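Local coordinates for endoglucanase, family GH5 (Zobellia galactanivorans, PDB 6GL2), which hydrolyses beta-glucan hemicelluloses, probably including mixed-linked glucan, as an endoglucanase of glycoside hydrolase family 5, at residues A[7-12]-A[191-196]; A[16-21]-A[221-226]; A[94-99]-A[139-144]; A[126-131]-A[181-186]. All blocks are in the same frame, centred on the assembly; numbering follows the deposited sequence. Where two conformers were deposited one is given.

Contact 1. Residues A[7-12]-A[191-196]; sequences GNMREI and NAKRKI
M9 and K195 reach across from opposite sides to join 7-12 to 191-196, one with a methyl and the other with an ammonium. The thioether chain of M9 folds back on itself at its second and third torsions (chi2 -66°), which brings CE over the backbone where K193 passes into R194. CE lies 3.6 Å from R194 CA and 3.9 Å from K193 CB, so this methyl rests on main chain as much as on side chain. K193 meets M9 with its backbone carbon and CB, while the rest of its side chain leads away. K195 approaches quite differently, crossing I12 at about a right angle. Its NZ donates to I12 O at 2.9 Å, meeting the carbonyl at a C=O...N angle of 159° and only slightly tilted from its plane, while I12 CG2 flanks the ammonium at 3.8 Å. The same NZ also bonds N221 OD1, so two oxygens from distant parts of the chain hold it. R194 CB points away from 7-12, and its guanidinium grips N191 side-on: NE at 2.9 Å and NH1 at 3.1 Å both reach N191 OD1, which lies in the guanidinium plane. Further bonds to Y141 O and G142 O help fix the rotation of this flat group. The N-terminal loop, tied by R10 to D143 through a salt bridge, thus runs into helix 14-20 beside the loop that leads from helix 167-186 into strand 196-199, and F17 of helix 14-20 packs on both I12 and K195.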
# COMPACT_ATOMS: atom_id res chain seq x y z
N GLY A 7 -19.98 9.75 5.35
CA GLY A 7 -19.47 9.58 6.77
C GLY A 7 -19.87 8.28 7.49
O GLY A 7 -19.57 8.17 8.71
N ASN A 8 -20.55 7.32 6.79
CA ASN A 8 -21.11 6.05 7.43
C ASN A 8 -20.07 4.95 7.59
O ASN A 8 -19.21 4.73 6.72
CB ASN A 8 -22.48 5.49 6.81
CG ASN A 8 -22.36 4.05 6.14
N MET A 9 -20.13 4.36 8.77
CA MET A 9 -19.36 3.19 9.12
C MET A 9 -20.30 1.98 9.18
O MET A 9 -21.12 1.78 10.13
CB MET A 9 -18.65 3.33 10.44
CG MET A 9 -17.91 4.66 10.56
SD MET A 9 -16.55 4.79 9.37
CE MET A 9 -15.37 3.52 9.85
N ARG A 10 -20.15 1.12 8.24
CA ARG A 10 -20.81 -0.20 8.32
C ARG A 10 -20.29 -1.08 9.42
O ARG A 10 -19.18 -0.94 9.89
CB ARG A 10 -20.67 -0.93 7.02
CG ARG A 10 -21.25 -0.27 5.78
CD ARG A 10 -20.78 -0.89 4.51
NE ARG A 10 -19.42 -0.43 4.15
CZ ARG A 10 -18.81 -0.78 3.03
NH1 ARG A 10 -19.35 -1.61 2.16
NH2 ARG A 10 -17.61 -0.19 2.78
N GLU A 11 -21.12 -2.06 9.83
CA GLU A 11 -20.63 -3.20 10.61
C GLU A 11 -20.30 -4.19 9.46
O GLU A 11 -21.17 -4.67 8.73
CB GLU A 11 -21.70 -3.77 11.57
CG GLU A 11 -22.06 -2.81 12.73
CD GLU A 11 -21.08 -2.73 13.86
OE1 GLU A 11 -21.38 -2.02 14.89
OE2 GLU A 11 -20.01 -3.39 13.82
N ILE A 12 -19.00 -4.35 9.18
CA ILE A 12 -18.51 -5.14 8.11
C ILE A 12 -17.21 -5.79 8.44
O ILE A 12 -16.28 -5.14 8.88
CB ILE A 12 -18.43 -4.35 6.79
CG1 ILE A 12 -18.10 -5.25 5.58
CG2 ILE A 12 -17.48 -3.12 6.93
CD1 ILE A 12 -18.26 -4.58 4.24
N ASN A 191 -12.81 6.80 13.60
CA ASN A 191 -11.52 6.20 13.66
C ASN A 191 -11.38 5.02 14.63
O ASN A 191 -10.42 4.27 14.62
CB ASN A 191 -10.45 7.24 13.98
CG ASN A 191 -10.18 8.17 12.83
OD1 ASN A 191 -10.48 7.87 11.69
ND2 ASN A 191 -9.58 9.34 13.14
N ALA A 192 -12.41 4.87 15.49
CA ALA A 192 -12.42 3.70 16.38
C ALA A 192 -12.73 2.42 15.58
O ALA A 192 -12.24 1.37 16.02
CB ALA A 192 -13.46 3.87 17.55
N LYS A 193 -13.38 2.53 14.43
CA LYS A 193 -13.91 1.43 13.62
C LYS A 193 -13.25 1.28 12.24
O LYS A 193 -13.38 0.24 11.58
CB LYS A 193 -15.41 1.75 13.35
CG LYS A 193 -16.28 2.19 14.55
CD LYS A 193 -16.46 3.72 14.68
CE LYS A 193 -17.16 4.01 16.01
NZ LYS A 193 -18.18 2.99 16.42
N ARG A 194 -12.54 2.34 11.80
CA ARG A 194 -12.04 2.39 10.43
C ARG A 194 -11.12 1.16 10.16
O ARG A 194 -10.35 0.76 11.06
CB ARG A 194 -11.18 3.71 10.29
CG ARG A 194 -10.79 3.96 8.84
CD ARG A 194 -10.06 5.28 8.66
NE ARG A 194 -10.81 6.40 9.23
CZ ARG A 194 -11.94 6.85 8.75
NH1 ARG A 194 -12.58 7.81 9.45
NH2 ARG A 194 -12.44 6.41 7.62
N LYS A 195 -11.12 0.68 8.96
CA LYS A 195 -10.17 -0.39 8.56
C LYS A 195 -8.76 0.17 8.48
O LYS A 195 -8.54 1.30 8.01
CB LYS A 195 -10.56 -1.00 7.23
CG LYS A 195 -11.89 -1.77 7.29
CD LYS A 195 -11.97 -2.97 8.23
CE LYS A 195 -13.40 -3.55 8.11
NZ LYS A 195 -14.34 -3.01 9.08
N ILE A 196 -7.80 -0.55 9.08
CA ILE A 196 -6.38 -0.19 9.10
C ILE A 196 -5.58 -1.31 8.49
O ILE A 196 -5.73 -2.47 8.92
CB ILE A 196 -5.90 0.13 10.52
CG1 ILE A 196 -6.67 1.24 11.17
CG2 ILE A 196 -4.41 0.48 10.42
CD1 ILE A 196 -6.31 1.44 12.61

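Contact 2. Residues A[16-21]-A[221-226]; sequences EFVLDM and NVIVSV
Helix 14-20 passes the beginning of strand 222-227, with V18 CA and I223 CA the nearest pair of alpha carbons at 8.4 Å. The fold is a (beta/alpha)8 TIM barrel, and this short helix, which precedes the first strand, packs against residues at the N-terminal ends of the strands, remote from the C-terminal ends where enzymes of this fold carry their active sites. I223 is the strand's sole point of close approach. Its CG1 branch is anti to the carbonyl carbon (chi1 -58°) and runs on extended, carrying CD1 up to the helix between two neighbouring side chains. F17 comes at this branch at about a right angle; its CD1 lies 3.9 Å from I223 CD1. V18 instead slides past I223 in the opposite direction, so that the two branches meet alongside one another and V18 CG2 also comes within 4.0 Å of I223 CG2. Nothing polar crosses between the segments, as suits a contact whose three touching residues are all buried. Other strands extend the apolar layer: V18 and M21 both reach V272, M21 also touches I103, and I223 packs on M197 of the adjacent strand. The F17 ring also meets the ring of Y101 edge-to-face. On the helix, the backbone bond from D20 N to E16 O is 3.0 Å long and spans the turn that bears F17 and V18. The apolar wedge closes at I223 CD1, which touches V18 CG2 at 3.9 Å.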
# COMPACT_ATOMS: atom_id res chain seq x y z
N GLU A 16 -15.14 -9.43 3.97
CA GLU A 16 -16.08 -8.92 3.02
C GLU A 16 -15.67 -7.51 2.52
O GLU A 16 -15.97 -7.18 1.39
CB GLU A 16 -17.47 -8.94 3.62
CG GLU A 16 -18.55 -8.55 2.65
CD GLU A 16 -18.58 -9.35 1.33
OE1 GLU A 16 -18.54 -10.63 1.30
OE2 GLU A 16 -18.63 -8.67 0.27
N PHE A 17 -15.15 -6.71 3.44
CA PHE A 17 -14.62 -5.38 3.04
C PHE A 17 -13.56 -5.52 1.95
O PHE A 17 -13.65 -4.79 0.93
CB PHE A 17 -14.11 -4.77 4.28
CG PHE A 17 -13.65 -3.34 4.13
CD1 PHE A 17 -12.34 -3.02 3.69
CD2 PHE A 17 -14.48 -2.27 4.48
CE1 PHE A 17 -11.95 -1.71 3.56
CE2 PHE A 17 -14.09 -0.96 4.36
CZ PHE A 17 -12.79 -0.69 3.93
N VAL A 18 -12.64 -6.45 2.05
CA VAL A 18 -11.62 -6.59 1.08
C VAL A 18 -12.14 -7.05 -0.26
O VAL A 18 -11.69 -6.68 -1.30
CB VAL A 18 -10.42 -7.45 1.62
CG1 VAL A 18 -9.47 -7.91 0.55
CG2 VAL A 18 -9.70 -6.66 2.71
N LEU A 19 -13.15 -7.98 -0.22
CA LEU A 19 -13.84 -8.29 -1.49
C LEU A 19 -14.43 -7.03 -2.12
O LEU A 19 -14.33 -6.84 -3.37
CB LEU A 19 -14.93 -9.36 -1.31
CG LEU A 19 -14.40 -10.72 -0.86
CD1 LEU A 19 -15.61 -11.63 -0.69
CD2 LEU A 19 -13.50 -11.33 -1.87
N ASP A 20 -15.10 -6.23 -1.30
CA ASP A 20 -15.73 -4.99 -1.84
C ASP A 20 -14.71 -3.97 -2.42
O ASP A 20 -15.06 -3.26 -3.33
CB ASP A 20 -16.48 -4.29 -0.72
CG ASP A 20 -17.75 -5.02 -0.28
OD1 ASP A 20 -18.11 -6.06 -0.88
OD2 ASP A 20 -18.29 -4.55 0.76
N MET A 21 -13.48 -4.08 -1.98
CA MET A 21 -12.40 -3.19 -2.48
C MET A 21 -12.10 -3.52 -3.99
O MET A 21 -11.42 -2.70 -4.62
CB MET A 21 -11.15 -3.30 -1.64
CG MET A 21 -11.28 -2.68 -0.29
SD MET A 21 -9.84 -2.99 0.76
CE MET A 21 -8.56 -2.04 -0.06
N ASN A 221 -10.47 -4.89 13.22
CA ASN A 221 -10.56 -4.08 11.99
C ASN A 221 -9.22 -3.82 11.36
O ASN A 221 -9.15 -2.92 10.47
CB ASN A 221 -11.37 -2.83 12.29
CG ASN A 221 -12.85 -3.16 12.44
OD1 ASN A 221 -13.45 -3.76 11.56
ND2 ASN A 221 -13.41 -2.73 13.55
N VAL A 222 -8.24 -4.63 11.63
CA VAL A 222 -6.96 -4.62 10.97
C VAL A 222 -6.92 -5.60 9.87
O VAL A 222 -7.35 -6.79 10.01
CB VAL A 222 -5.81 -4.84 11.93
CG1 VAL A 222 -4.51 -5.18 11.13
CG2 VAL A 222 -5.61 -3.53 12.75
N ILE A 223 -6.54 -5.19 8.67
CA ILE A 223 -6.24 -5.94 7.45
C ILE A 223 -4.74 -6.08 7.25
O ILE A 223 -4.00 -5.14 7.55
CB ILE A 223 -6.88 -5.21 6.23
CG1 ILE A 223 -8.39 -5.03 6.37
CG2 ILE A 223 -6.48 -5.76 4.89
CD1 ILE A 223 -8.97 -3.97 5.40
N VAL A 224 -4.28 -7.24 6.77
CA VAL A 224 -2.87 -7.42 6.54
C VAL A 224 -2.51 -6.79 5.20
O VAL A 224 -3.19 -6.87 4.21
CB VAL A 224 -2.57 -8.92 6.46
CG1 VAL A 224 -1.12 -9.19 6.08
CG2 VAL A 224 -2.95 -9.59 7.81
N SER A 225 -1.38 -6.08 5.20
CA SER A 225 -0.74 -5.51 3.99
C SER A 225 0.57 -6.24 3.67
O SER A 225 1.48 -6.28 4.52
CB SER A 225 -0.41 -4.00 4.23
OG SER A 225 0.27 -3.51 3.11
N VAL A 226 0.69 -6.77 2.47
CA VAL A 226 1.94 -7.31 1.95
C VAL A 226 2.08 -6.82 0.54
O VAL A 226 1.08 -6.42 -0.11
CB VAL A 226 2.04 -8.86 2.00
CG1 VAL A 226 2.14 -9.31 3.46
CG2 VAL A 226 0.88 -9.49 1.27

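Contact 3. Residues A[94-99]-A[139-144]; sequences FALENE and KTYGDY
Two tyrosines, Y141 and Y144, face the end of helix 82-96; L96 touches the ring of the first and the CB of the second. Against Y141, L96 CD1 comes in obliquely beside one ring bond, 3.5 Å from CD2 and 3.6 Å from CE2 of the tyrosine. The Y144 ring is met by a carbonyl instead: E99 O lies 4.0 Å from Y144 CE2, while the ring stacks with Y101. L96 divides its two methyls accordingly. CG stands anti to the carbonyl carbon (chi1 -65°), and beyond it CD1 serves Y141 while CD2 reaches Y144 CB at 3.7 Å, at the base of that side chain and not at its ring. The phenol of Y141 points back along the helix, where OH is hydrogen-bonded to E89 OE2 and N93 OD1, so the ring is touched along one side, and held at its hydroxyl, by residues of the same helix. E99 O has a polar partner of its own in K60 NZ. Just before it, N98 folds its amide onto the last turn: ND2 donates to F94 O at 2.9 Å, and also to D52 OD1. The backbone bond from E99 N to L96 O, 2.9 Å, is the inner one of a pair completed by M100 N to A95 O. With E99 at positive phi (72°), this is a Schellman motif that ends the helix and turns the chain into strand 101-105 of the TIM barrel.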
# COMPACT_ATOMS: atom_id res chain seq x y z
N PHE A 94 -11.15 13.18 -4.65
CA PHE A 94 -11.31 12.87 -6.08
C PHE A 94 -11.76 11.40 -6.20
O PHE A 94 -12.60 11.05 -7.05
CB PHE A 94 -10.06 13.00 -6.89
CG PHE A 94 -9.45 14.38 -6.97
CD1 PHE A 94 -10.16 15.53 -6.82
CD2 PHE A 94 -8.10 14.49 -7.25
CE1 PHE A 94 -9.53 16.81 -6.93
CE2 PHE A 94 -7.50 15.72 -7.33
CZ PHE A 94 -8.25 16.80 -7.19
N ALA A 95 -11.12 10.51 -5.50
CA ALA A 95 -11.42 9.07 -5.47
C ALA A 95 -12.76 8.76 -4.84
O ALA A 95 -13.60 8.00 -5.37
CB ALA A 95 -10.31 8.28 -4.84
N LEU A 96 -12.98 9.32 -3.65
CA LEU A 96 -14.23 9.07 -2.96
C LEU A 96 -15.42 9.50 -3.74
O LEU A 96 -16.47 8.79 -3.78
CB LEU A 96 -14.27 9.73 -1.55
CG LEU A 96 -13.24 9.16 -0.56
CD1 LEU A 96 -13.07 10.14 0.65
CD2 LEU A 96 -13.56 7.71 -0.09
N GLU A 97 -15.34 10.61 -4.44
CA GLU A 97 -16.41 11.13 -5.37
C GLU A 97 -16.71 10.23 -6.51
O GLU A 97 -17.79 10.31 -7.13
CB GLU A 97 -16.00 12.50 -5.91
CG GLU A 97 -16.07 13.60 -4.86
CD GLU A 97 -15.22 14.80 -5.13
OE1 GLU A 97 -14.68 14.95 -6.24
OE2 GLU A 97 -15.15 15.57 -4.12
N ASN A 98 -15.76 9.35 -6.88
CA ASN A 98 -15.85 8.35 -7.89
C ASN A 98 -16.33 7.02 -7.31
O ASN A 98 -16.21 6.00 -7.99
CB ASN A 98 -14.53 8.20 -8.64
CG ASN A 98 -14.38 9.16 -9.77
OD1 ASN A 98 -15.03 9.03 -10.84
ND2 ASN A 98 -13.52 10.16 -9.64
N GLU A 99 -16.76 7.03 -6.06
CA GLU A 99 -17.27 5.84 -5.43
C GLU A 99 -16.18 4.82 -5.09
O GLU A 99 -16.48 3.64 -4.93
CB GLU A 99 -18.47 5.22 -6.19
CG GLU A 99 -19.60 6.24 -6.41
CD GLU A 99 -20.05 6.80 -5.07
OE1 GLU A 99 -20.66 6.03 -4.30
OE2 GLU A 99 -19.79 7.96 -4.76
N LYS A 139 -10.97 12.19 10.34
CA LYS A 139 -11.83 11.49 11.30
C LYS A 139 -13.26 11.36 10.95
O LYS A 139 -13.85 10.31 11.18
CB LYS A 139 -11.73 12.15 12.67
CG LYS A 139 -12.45 11.42 13.81
CD LYS A 139 -11.74 11.58 15.19
CE LYS A 139 -11.70 13.00 15.66
NZ LYS A 139 -11.07 13.19 17.00
N THR A 140 -13.81 12.30 10.22
CA THR A 140 -15.25 12.25 9.92
C THR A 140 -15.54 11.48 8.67
O THR A 140 -16.71 11.26 8.30
CB THR A 140 -15.88 13.61 9.81
OG1 THR A 140 -15.37 14.33 8.67
CG2 THR A 140 -15.76 14.37 11.15
N TYR A 141 -14.53 11.04 7.90
CA TYR A 141 -14.76 10.27 6.68
C TYR A 141 -15.31 8.89 7.03
O TYR A 141 -14.98 8.33 8.04
CB TYR A 141 -13.44 10.17 5.84
CG TYR A 141 -13.11 11.44 5.17
CD1 TYR A 141 -12.59 12.48 5.76
CD2 TYR A 141 -13.40 11.57 3.84
CE1 TYR A 141 -12.36 13.69 5.09
CE2 TYR A 141 -13.18 12.76 3.17
CZ TYR A 141 -12.61 13.81 3.79
OH TYR A 141 -12.39 15.01 3.15
N GLY A 142 -16.13 8.38 6.17
CA GLY A 142 -16.72 7.06 6.31
C GLY A 142 -15.76 5.95 5.88
O GLY A 142 -14.55 6.18 5.71
N ASP A 143 -16.24 4.74 5.86
CA ASP A 143 -15.37 3.57 5.83
C ASP A 143 -14.79 3.22 4.44
O ASP A 143 -14.04 2.28 4.32
CB ASP A 143 -16.09 2.33 6.46
CG ASP A 143 -17.25 1.85 5.67
OD1 ASP A 143 -17.46 2.14 4.52
OD2 ASP A 143 -17.98 0.91 6.22
N TYR A 144 -15.07 4.04 3.42
CA TYR A 144 -14.36 3.90 2.20
C TYR A 144 -12.94 4.47 2.31
O TYR A 144 -12.12 4.13 1.42
CB TYR A 144 -15.12 4.53 1.01
CG TYR A 144 -16.27 3.66 0.52
CD1 TYR A 144 -17.45 3.53 1.22
CD2 TYR A 144 -16.17 3.08 -0.71
CE1 TYR A 144 -18.51 2.70 0.75
CE2 TYR A 144 -17.22 2.28 -1.22
CZ TYR A 144 -18.32 2.12 -0.46
OH TYR A 144 -19.39 1.31 -0.94

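Contact 4. Residues A[126-131]-A[181-186]; sequences ELSKVW and VDAIRA
W131 N donates to L127 O over 2.9 Å, a helical bond fixing the turn from which W131 reaches A183 with its CB and I184 with its indole. I184 lies side by side with W131 and points the same way. Its CD1 sits over one face of the six-membered ring, 4.0 Å from the centroid and 22° off the normal, a CH-pi contact. The methyl is displaced toward the rim, where I184 CG1 also touches W131 CE3 at 3.7 Å. Nearer the backbones the fit depends on a small residue: A183 CB comes to 3.7 Å from S128 O and 4.1 Å from W131 CB. With so little between them, S128 CA and A183 CA are 5.6 Å apart and the helix axes approach to 8.5 Å, crossing at -34°. At the five-membered ring NE1 donates to T149 O, just past strand 145-148, while the indole also meets F147 with planes at about 45°. Helices 117-137 and 167-186 are neighbours in the outer layer of the TIM barrel, their N-to-C directions roughly alike, with W131 turned in toward strand 145-148 and I184 packing on I196 of strand 196-199.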
# COMPACT_ATOMS: atom_id res chain seq x y z
N GLU A 126 7.40 10.25 17.65
CA GLU A 126 7.05 10.95 16.41
C GLU A 126 5.87 10.29 15.72
O GLU A 126 4.95 11.02 15.30
CB GLU A 126 8.27 11.05 15.47
CG GLU A 126 7.87 11.90 14.26
CD GLU A 126 9.04 12.37 13.41
OE1 GLU A 126 10.18 11.99 13.68
OE2 GLU A 126 8.68 13.11 12.44
N LEU A 127 5.88 8.99 15.61
CA LEU A 127 4.79 8.29 14.93
C LEU A 127 3.45 8.51 15.56
O LEU A 127 2.46 8.69 14.93
CB LEU A 127 5.05 6.78 14.84
CG LEU A 127 5.70 6.19 13.66
CD1 LEU A 127 5.69 4.66 13.89
CD2 LEU A 127 4.86 6.54 12.41
N SER A 128 3.44 8.51 16.90
CA SER A 128 2.20 8.74 17.61
C SER A 128 1.64 10.13 17.27
O SER A 128 0.44 10.26 16.98
CB SER A 128 2.47 8.68 19.13
OG SER A 128 1.26 8.79 19.82
N LYS A 129 2.49 11.14 17.25
CA LYS A 129 2.09 12.53 16.98
C LYS A 129 1.61 12.63 15.51
O LYS A 129 0.60 13.28 15.18
CB LYS A 129 3.22 13.50 17.17
CG LYS A 129 3.54 13.83 18.62
CD LYS A 129 2.35 14.37 19.35
CE LYS A 129 2.71 14.69 20.81
NZ LYS A 129 1.52 15.07 21.63
N VAL A 130 2.34 12.02 14.55
CA VAL A 130 2.01 12.12 13.13
C VAL A 130 0.71 11.39 12.89
O VAL A 130 -0.15 11.96 12.21
CB VAL A 130 3.19 11.61 12.29
CG1 VAL A 130 2.78 11.44 10.79
CG2 VAL A 130 4.35 12.60 12.41
N TRP A 131 0.51 10.15 13.32
CA TRP A 131 -0.71 9.44 13.11
C TRP A 131 -1.89 10.13 13.77
O TRP A 131 -3.02 10.09 13.25
CB TRP A 131 -0.67 7.91 13.37
CG TRP A 131 -0.42 7.16 12.12
CD1 TRP A 131 0.70 6.40 11.78
CD2 TRP A 131 -1.28 7.14 10.97
NE1 TRP A 131 0.57 5.92 10.50
CE2 TRP A 131 -0.63 6.33 9.96
CE3 TRP A 131 -2.53 7.67 10.70
CZ2 TRP A 131 -1.16 6.18 8.70
CZ3 TRP A 131 -3.06 7.48 9.46
CH2 TRP A 131 -2.41 6.72 8.46
N VAL A 181 -1.53 2.19 15.31
CA VAL A 181 -2.92 1.77 15.54
C VAL A 181 -3.49 2.43 16.78
O VAL A 181 -4.61 2.93 16.78
CB VAL A 181 -3.05 0.23 15.57
CG1 VAL A 181 -4.43 -0.26 16.09
CG2 VAL A 181 -2.72 -0.37 14.21
N ASP A 182 -2.74 2.39 17.88
CA ASP A 182 -3.24 2.99 19.10
C ASP A 182 -3.55 4.47 18.88
O ASP A 182 -4.58 4.98 19.37
CB ASP A 182 -2.25 2.77 20.24
CG ASP A 182 -2.18 1.37 20.76
OD1 ASP A 182 -3.03 0.54 20.53
OD2 ASP A 182 -1.22 1.14 21.57
N ALA A 183 -2.67 5.19 18.21
CA ALA A 183 -2.91 6.59 17.99
C ALA A 183 -4.20 6.81 17.18
O ALA A 183 -5.01 7.71 17.45
CB ALA A 183 -1.72 7.25 17.24
N ILE A 184 -4.38 6.06 16.11
CA ILE A 184 -5.55 6.17 15.30
C ILE A 184 -6.80 5.92 16.15
O ILE A 184 -7.76 6.68 16.13
CB ILE A 184 -5.54 5.20 14.10
CG1 ILE A 184 -4.40 5.65 13.13
CG2 ILE A 184 -6.92 5.13 13.45
CD1 ILE A 184 -4.00 4.56 12.12
N ARG A 185 -6.82 4.78 16.88
CA ARG A 185 -8.02 4.45 17.60
C ARG A 185 -8.32 5.46 18.72
O ARG A 185 -9.51 5.70 19.01
CB ARG A 185 -7.87 3.04 18.22
CG ARG A 185 -7.69 1.92 17.19
CD ARG A 185 -8.95 1.77 16.37
NE ARG A 185 -8.86 0.59 15.45
CZ ARG A 185 -9.27 0.59 14.20
NH1 ARG A 185 -9.75 1.65 13.62
NH2 ARG A 185 -9.12 -0.51 13.49
N ALA A 186 -7.29 6.03 19.31
CA ALA A 186 -7.51 6.94 20.45
C ALA A 186 -8.19 8.18 19.98
O ALA A 186 -8.81 8.87 20.79
CB ALA A 186 -6.17 7.32 21.08

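Overall arrangement
Contacts 2 and 4 are buried and apolar, contact 3 lies at the surface, and contact 1 is partly buried. Contact 2 sets a helix against a barrel strand, whereas contact 4 joins two helices of the outer layer; both rely on isoleucine methyls, one between two side chains, the other over an indole. Contact 1 joins two loops by one lysine-to-carbonyl bond and a methionine methyl; contact 3 joins a helix end to a loop by packing alone. Contact 1 is tied to the other three by side-chain bonds, among them those of R185 in contact 4 to the carbonyls of N191 and R194. Contacts 2 and 3 touch through F17 and D143; contacts 3 and 4 stay about 6 Å apart at their nearest atoms.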